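Local coordinates for protein transcriptional regulator ZitR (Lactococcus lactis subsp. cremoris, PDB 6FI9) that represses the zit operon when zinc is present, binding as a zinc-responsive homodimer of the MarR superfamily to two palindromic operator sites, at residues Thr37-Leu42 / Ile100-Glu105; Ala47-Asn52 / Val90-Leu95. The protein carries 3 engineered substitutions. All blocks are in the same frame, centred on the assembly; numbering follows the deposited sequence.

Contact 1. Residues Thr37-Leu42 / Ile100-Glu105. With ZN (zinc ion), chain J.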
loop_
_atom_site.group_PDB
_atom_site.type_symbol
_atom_site.label_atom_id
_atom_site.label_comp_id
_atom_site.label_asym_id
_atom_site.label_seq_id
_atom_site.Cartn_x
_atom_site.Cartn_y
_atom_site.Cartn_z
ATOM N N THR A 37 11.357 0.627 8.105
ATOM C CA THR A 37 11.046 1.317 9.360
ATOM C C THR A 37 12.266 1.463 10.260
ATOM O O THR A 37 12.513 2.559 10.763
ATOM C CB THR A 37 9.866 0.643 10.083
ATOM O OG1 THR A 37 10.167 -0.736 10.305
ATOM C CG2 THR A 37 8.550 0.781 9.323
ATOM N N GLN A 38 13.036 0.367 10.439
ATOM C CA GLN A 38 14.247 0.315 11.267
ATOM C C GLN A 38 15.268 1.401 10.902
ATOM O O GLN A 38 15.797 2.063 11.799
ATOM C CB GLN A 38 14.893 -1.078 11.213
ATOM C CG GLN A 38 14.274 -2.070 12.184
ATOM C CD GLN A 38 14.907 -3.431 12.052
ATOM O OE1 GLN A 38 14.714 -4.146 11.062
ATOM N NE2 GLN A 38 15.678 -3.821 13.055
ATOM N N GLU A 39 15.525 1.592 9.591
ATOM C CA GLU A 39 16.459 2.605 9.101
ATOM C C GLU A 39 15.894 4.003 9.303
ATOM O O GLU A 39 16.640 4.919 9.649
ATOM C CB GLU A 39 16.824 2.353 7.634
ATOM C CG GLU A 39 17.992 1.393 7.483
ATOM C CD GLU A 39 18.508 1.174 6.074
ATOM O OE1 GLU A 39 18.684 2.172 5.337
ATOM O OE2 GLU A 39 18.764 0.000 5.716
ATOM N N HIS A 40 14.569 4.149 9.137
ATOM C CA HIS A 40 13.881 5.423 9.318
ATOM C C HIS A 40 13.890 5.877 10.780
ATOM O O HIS A 40 13.981 7.079 11.035
ATOM C CB HIS A 40 12.456 5.382 8.738
ATOM C CG HIS A 40 11.788 6.720 8.721
ATOM N ND1 HIS A 40 12.196 7.718 7.855
ATOM C CD2 HIS A 40 10.788 7.195 9.497
ATOM C CE1 HIS A 40 11.429 8.760 8.126
ATOM N NE2 HIS A 40 10.567 8.492 9.107
ATOM N N ILE A 41 13.825 4.922 11.736
ATOM C CA ILE A 41 13.878 5.222 13.171
ATOM C C ILE A 41 15.225 5.905 13.480
ATOM O O ILE A 41 15.251 6.904 14.197
ATOM C CB ILE A 41 13.596 3.958 14.040
ATOM C CG1 ILE A 41 12.131 3.506 13.894
ATOM C CG2 ILE A 41 13.919 4.197 15.520
ATOM C CD1 ILE A 41 11.866 2.004 14.098
ATOM N N LEU A 42 16.321 5.407 12.869
ATOM C CA LEU A 42 17.672 5.961 13.021
ATOM C C LEU A 42 17.772 7.376 12.444
ATOM O O LEU A 42 18.484 8.213 12.997
ATOM C CB LEU A 42 18.719 5.052 12.348
ATOM C CG LEU A 42 18.826 3.608 12.839
ATOM C CD1 LEU A 42 19.550 2.749 11.823
ATOM C CD2 LEU A 42 19.522 3.531 14.188
ATOM N N ILE A 100 25.177 6.591 12.782
ATOM C CA ILE A 100 25.325 7.882 12.085
ATOM C C ILE A 100 25.384 7.727 10.526
ATOM O O ILE A 100 24.584 8.400 9.876
ATOM C CB ILE A 100 26.496 8.741 12.666
ATOM C CG1 ILE A 100 26.115 9.286 14.066
ATOM C CG2 ILE A 100 26.911 9.891 11.722
ATOM C CD1 ILE A 100 27.254 9.891 14.905
ATOM N N PRO A 101 26.225 6.861 9.894
ATOM C CA PRO A 101 26.199 6.776 8.419
ATOM C C PRO A 101 24.921 6.175 7.832
ATOM O O PRO A 101 24.551 6.528 6.710
ATOM C CB PRO A 101 27.431 5.921 8.082
ATOM C CG PRO A 101 28.251 5.882 9.336
ATOM C CD PRO A 101 27.262 5.966 10.447
ATOM N N VAL A 102 24.250 5.278 8.589
ATOM C CA VAL A 102 23.007 4.598 8.190
ATOM C C VAL A 102 21.855 5.605 8.101
ATOM O O VAL A 102 21.079 5.568 7.141
ATOM C CB VAL A 102 22.656 3.397 9.112
ATOM C CG1 VAL A 102 21.576 2.516 8.485
ATOM C CG2 VAL A 102 23.897 2.571 9.452
ATOM N N ALA A 103 21.768 6.510 9.092
ATOM C CA ALA A 103 20.769 7.579 9.163
ATOM C C ALA A 103 21.012 8.594 8.043
ATOM O O ALA A 103 20.051 9.143 7.498
ATOM C CB ALA A 103 20.834 8.270 10.518
ATOM N N LYS A 104 22.299 8.825 7.693
ATOM C CA LYS A 104 22.723 9.730 6.627
ATOM C C LYS A 104 22.290 9.175 5.269
ATOM O O LYS A 104 21.888 9.946 4.394
ATOM C CB LYS A 104 24.248 9.923 6.662
ATOM C CG LYS A 104 24.727 10.961 7.668
ATOM C CD LYS A 104 26.258 10.959 7.756
ATOM C CE LYS A 104 26.824 12.067 8.606
ATOM N NZ LYS A 104 28.301 11.942 8.739
ATOM N N GLU A 105 22.355 7.837 5.111
ATOM C CA GLU A 105 21.983 7.137 3.884
ATOM C C GLU A 105 20.487 7.199 3.645
ATOM O O GLU A 105 20.077 7.459 2.515
ATOM C CB GLU A 105 22.460 5.675 3.904
ATOM C CG GLU A 105 22.651 5.067 2.518
ATOM C CD GLU A 105 21.396 4.679 1.755
ATOM O OE1 GLU A 105 20.554 3.954 2.332
ATOM O OE2 GLU A 105 21.254 5.101 0.584
HETATM ZN ZN ZN J . 18.869 3.341 3.319
#
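Glu-39 and Glu-105 reach toward each other from two crossing helices and share one zinc ion, each giving a single carboxylate oxygen. OE1 of Glu-105 binds the zinc at 2.0 Å and OE1 of Glu-39 at 2.3 Å; OE2 of Glu-39 and OE2 of Glu-105 stay 4.1 and 4.0 Å from the zinc, which makes both ligands monodentate. The two carboxylate planes stand 76° apart. Glu-39 gets there with a chain extended beyond CG, whereas Glu-105 bends at chi2 to bring its carboxylate round to the metal. Beside the site the packing is apolar: CG1 of Val-102 sits 3.9 Å from CG of Glu-39 and equally close to CD1 of Leu-42, so one methyl touches both residues. It is placed there by a chi1 of -166°, anti to the backbone N. Further along, CB of Ala-103 lies 3.4 Å from the carbonyl O of Leu-42. The axes of the two segments cross at 106°, and no hydrogen bond links them. Cys-28 completes the protein ligands of this zinc, and Ser-30 OG hydrogen-bonds OE1 of Glu-39. Two carboxylates this close would probably repel without the cation; zinc therefore ties helix 36-47 to helix 100-122, consistent with its role as the co-repressing signal.

Contact 2. Residues Ala47-Asn52 / Val90-Leu95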
loop_
_atom_site.group_PDB
_atom_site.type_symbol
_atom_site.label_atom_id
_atom_site.label_comp_id
_atom_site.label_asym_id
_atom_site.label_seq_id
_atom_site.Cartn_x
_atom_site.Cartn_y
_atom_site.Cartn_z
ATOM N N ALA A 47 18.522 13.659 13.968
ATOM C CA ALA A 47 18.218 15.086 14.067
ATOM C C ALA A 47 17.810 15.485 15.484
ATOM O O ALA A 47 18.359 16.449 16.023
ATOM C CB ALA A 47 17.127 15.464 13.073
ATOM N N GLU A 48 16.864 14.738 16.088
ATOM C CA GLU A 48 16.341 15.005 17.432
ATOM C C GLU A 48 16.278 13.744 18.289
ATOM O O GLU A 48 15.791 12.711 17.823
ATOM C CB GLU A 48 14.939 15.643 17.344
ATOM C CG GLU A 48 14.933 17.093 16.881
ATOM C CD GLU A 48 13.597 17.656 16.431
ATOM O OE1 GLU A 48 12.544 17.072 16.777
ATOM O OE2 GLU A 48 13.606 18.696 15.732
ATOM N N VAL A 49 16.750 13.840 19.549
ATOM C CA VAL A 49 16.706 12.738 20.514
ATOM C C VAL A 49 15.255 12.517 20.952
ATOM O O VAL A 49 14.672 13.338 21.663
ATOM C CB VAL A 49 17.716 12.854 21.692
ATOM C CG1 VAL A 49 19.104 12.394 21.267
ATOM C CG2 VAL A 49 17.767 14.265 22.270
ATOM N N SER A 50 14.656 11.437 20.444
ATOM C CA SER A 50 13.252 11.097 20.647
ATOM C C SER A 50 12.991 10.037 21.719
ATOM O O SER A 50 13.851 9.204 21.998
ATOM C CB SER A 50 12.634 10.678 19.313
ATOM O OG SER A 50 11.357 10.077 19.446
ATOM N N THR A 51 11.778 10.072 22.298
ATOM C CA THR A 51 11.283 9.123 23.297
ATOM C C THR A 51 10.565 7.980 22.568
ATOM O O THR A 51 10.277 8.107 21.378
ATOM C CB THR A 51 10.342 9.819 24.302
ATOM O OG1 THR A 51 9.248 10.420 23.607
ATOM C CG2 THR A 51 11.053 10.853 25.167
ATOM N N ASN A 52 10.256 6.881 23.282
ATOM C CA ASN A 52 9.565 5.702 22.742
ATOM C C ASN A 52 8.188 6.044 22.150
ATOM O O ASN A 52 7.739 5.380 21.212
ATOM C CB ASN A 52 9.421 4.636 23.834
ATOM C CG ASN A 52 9.425 3.210 23.328
ATOM O OD1 ASN A 52 8.594 2.802 22.496
ATOM N ND2 ASN A 52 10.358 2.412 23.838
ATOM N N VAL A 90 9.498 7.377 31.381
ATOM C CA VAL A 90 10.143 8.006 30.228
ATOM C C VAL A 90 11.450 7.293 29.845
ATOM O O VAL A 90 12.352 7.135 30.674
ATOM C CB VAL A 90 10.319 9.549 30.406
ATOM C CG1 VAL A 90 11.118 9.906 31.659
ATOM C CG2 VAL A 90 10.934 10.194 29.167
ATOM N N VAL A 91 11.521 6.858 28.575
ATOM C CA VAL A 91 12.683 6.192 27.995
ATOM C C VAL A 91 13.124 6.922 26.732
ATOM O O VAL A 91 12.549 6.733 25.657
ATOM C CB VAL A 91 12.543 4.653 27.802
ATOM C CG1 VAL A 91 12.816 3.916 29.112
ATOM C CG2 VAL A 91 11.182 4.255 27.213
ATOM N N LEU A 92 14.114 7.810 26.893
ATOM C CA LEU A 92 14.680 8.604 25.812
ATOM C C LEU A 92 15.691 7.776 25.024
ATOM O O LEU A 92 16.439 6.990 25.608
ATOM C CB LEU A 92 15.352 9.867 26.367
ATOM C CG LEU A 92 14.922 11.200 25.764
ATOM C CD1 LEU A 92 15.475 12.337 26.567
ATOM C CD2 LEU A 92 15.408 11.350 24.334
ATOM N N TRP A 93 15.713 7.956 23.698
ATOM C CA TRP A 93 16.614 7.230 22.813
ATOM C C TRP A 93 17.618 8.133 22.121
ATOM O O TRP A 93 17.255 9.184 21.584
ATOM C CB TRP A 93 15.829 6.382 21.813
ATOM C CG TRP A 93 15.072 5.271 22.474
ATOM C CD1 TRP A 93 13.766 5.289 22.870
ATOM C CD2 TRP A 93 15.602 4.010 22.894
ATOM N NE1 TRP A 93 13.442 4.102 23.483
ATOM C CE2 TRP A 93 14.549 3.296 23.508
ATOM C CE3 TRP A 93 16.868 3.405 22.800
ATOM C CZ2 TRP A 93 14.718 1.999 24.009
ATOM C CZ3 TRP A 93 17.033 2.120 23.291
ATOM C CH2 TRP A 93 15.968 1.429 23.886
ATOM N N SER A 94 18.893 7.724 22.163
ATOM C CA SER A 94 20.022 8.438 21.567
ATOM C C SER A 94 20.673 7.591 20.481
ATOM O O SER A 94 20.622 6.358 20.539
ATOM C CB SER A 94 21.048 8.805 22.636
ATOM O OG SER A 94 20.502 9.663 23.625
ATOM N N LEU A 95 21.280 8.255 19.490
ATOM C CA LEU A 95 21.946 7.588 18.375
ATOM C C LEU A 95 23.437 7.385 18.662
ATOM O O LEU A 95 24.099 8.296 19.167
ATOM C CB LEU A 95 21.741 8.399 17.081
ATOM C CG LEU A 95 21.778 7.615 15.778
ATOM C CD1 LEU A 95 20.440 6.959 15.495
ATOM C CD2 LEU A 95 22.160 8.511 14.621
#
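The carbonyl O of Ser-50 accepts the backbone N-H of Trp-93 at 2.8 Å, a fairly straight bond (154° at the hydrogen). Two residues on, the N of Asn-52 makes a weak bond to the O of Val-91, 3.3 Å away. The two bonds flank Thr-51, which forms a single beta bridge with Leu-92. Side chains pack around the bridge. CG2 of Thr-51 rests 3.9 Å from CG of Leu-92, and it is also near CG2 of Val-90; chi1 of 58° puts OG1 between the backbone N and the carbonyl carbon and leaves CG2 anti to the carbonyl carbon. CD2 of Leu-92 meets CB of Val-49 at 3.8 Å. Trp-93 presents a ring edge to the loop: the N of Asn-52 lies in its plane, and ND2 of Asn-52 comes within 3.5 Å of NE1 of Trp-93, the amide turned 67° from the indole. Next door, Ser-50 OG donates to the O of Thr-51 in the carbonyl plane. Leu-45, Ile-55 and Leu-70 pack on Trp-93 as well. In this winged helix-turn-helix, the loop before helix 52-59 is thus held to the start of strand 92-95 and the residue just before it, on the far arm of the wing: both hydrogen bonds across the contact join main-chain atoms, and the side chains add packing on top.

In the fold
Both segments of contact 2 lie in the chain between the two segments of contact 1, and the contact centres are 14 Å apart. They meet directly: CD1 of Leu-95, at the end of strand 92-95, packs 3.4 Å from the carbonyl O of Leu-42, and CD2 of Leu-95 is 4.0 Å from the N of Ile-100, where helix 100-122 starts. Zinc binding between 37-42 and 100-105 is thus connected through helix 36-47 to the loop of contact 2 and through the start of helix 100-122 to the strand, beside the predicted helix-turn-helix, residues 52-75, a plausible route from metal site to DNA-binding elements. The second zinc, with His-40 of 37-42 among its ligands, lies about 7 Å from the Glu-39 side chain.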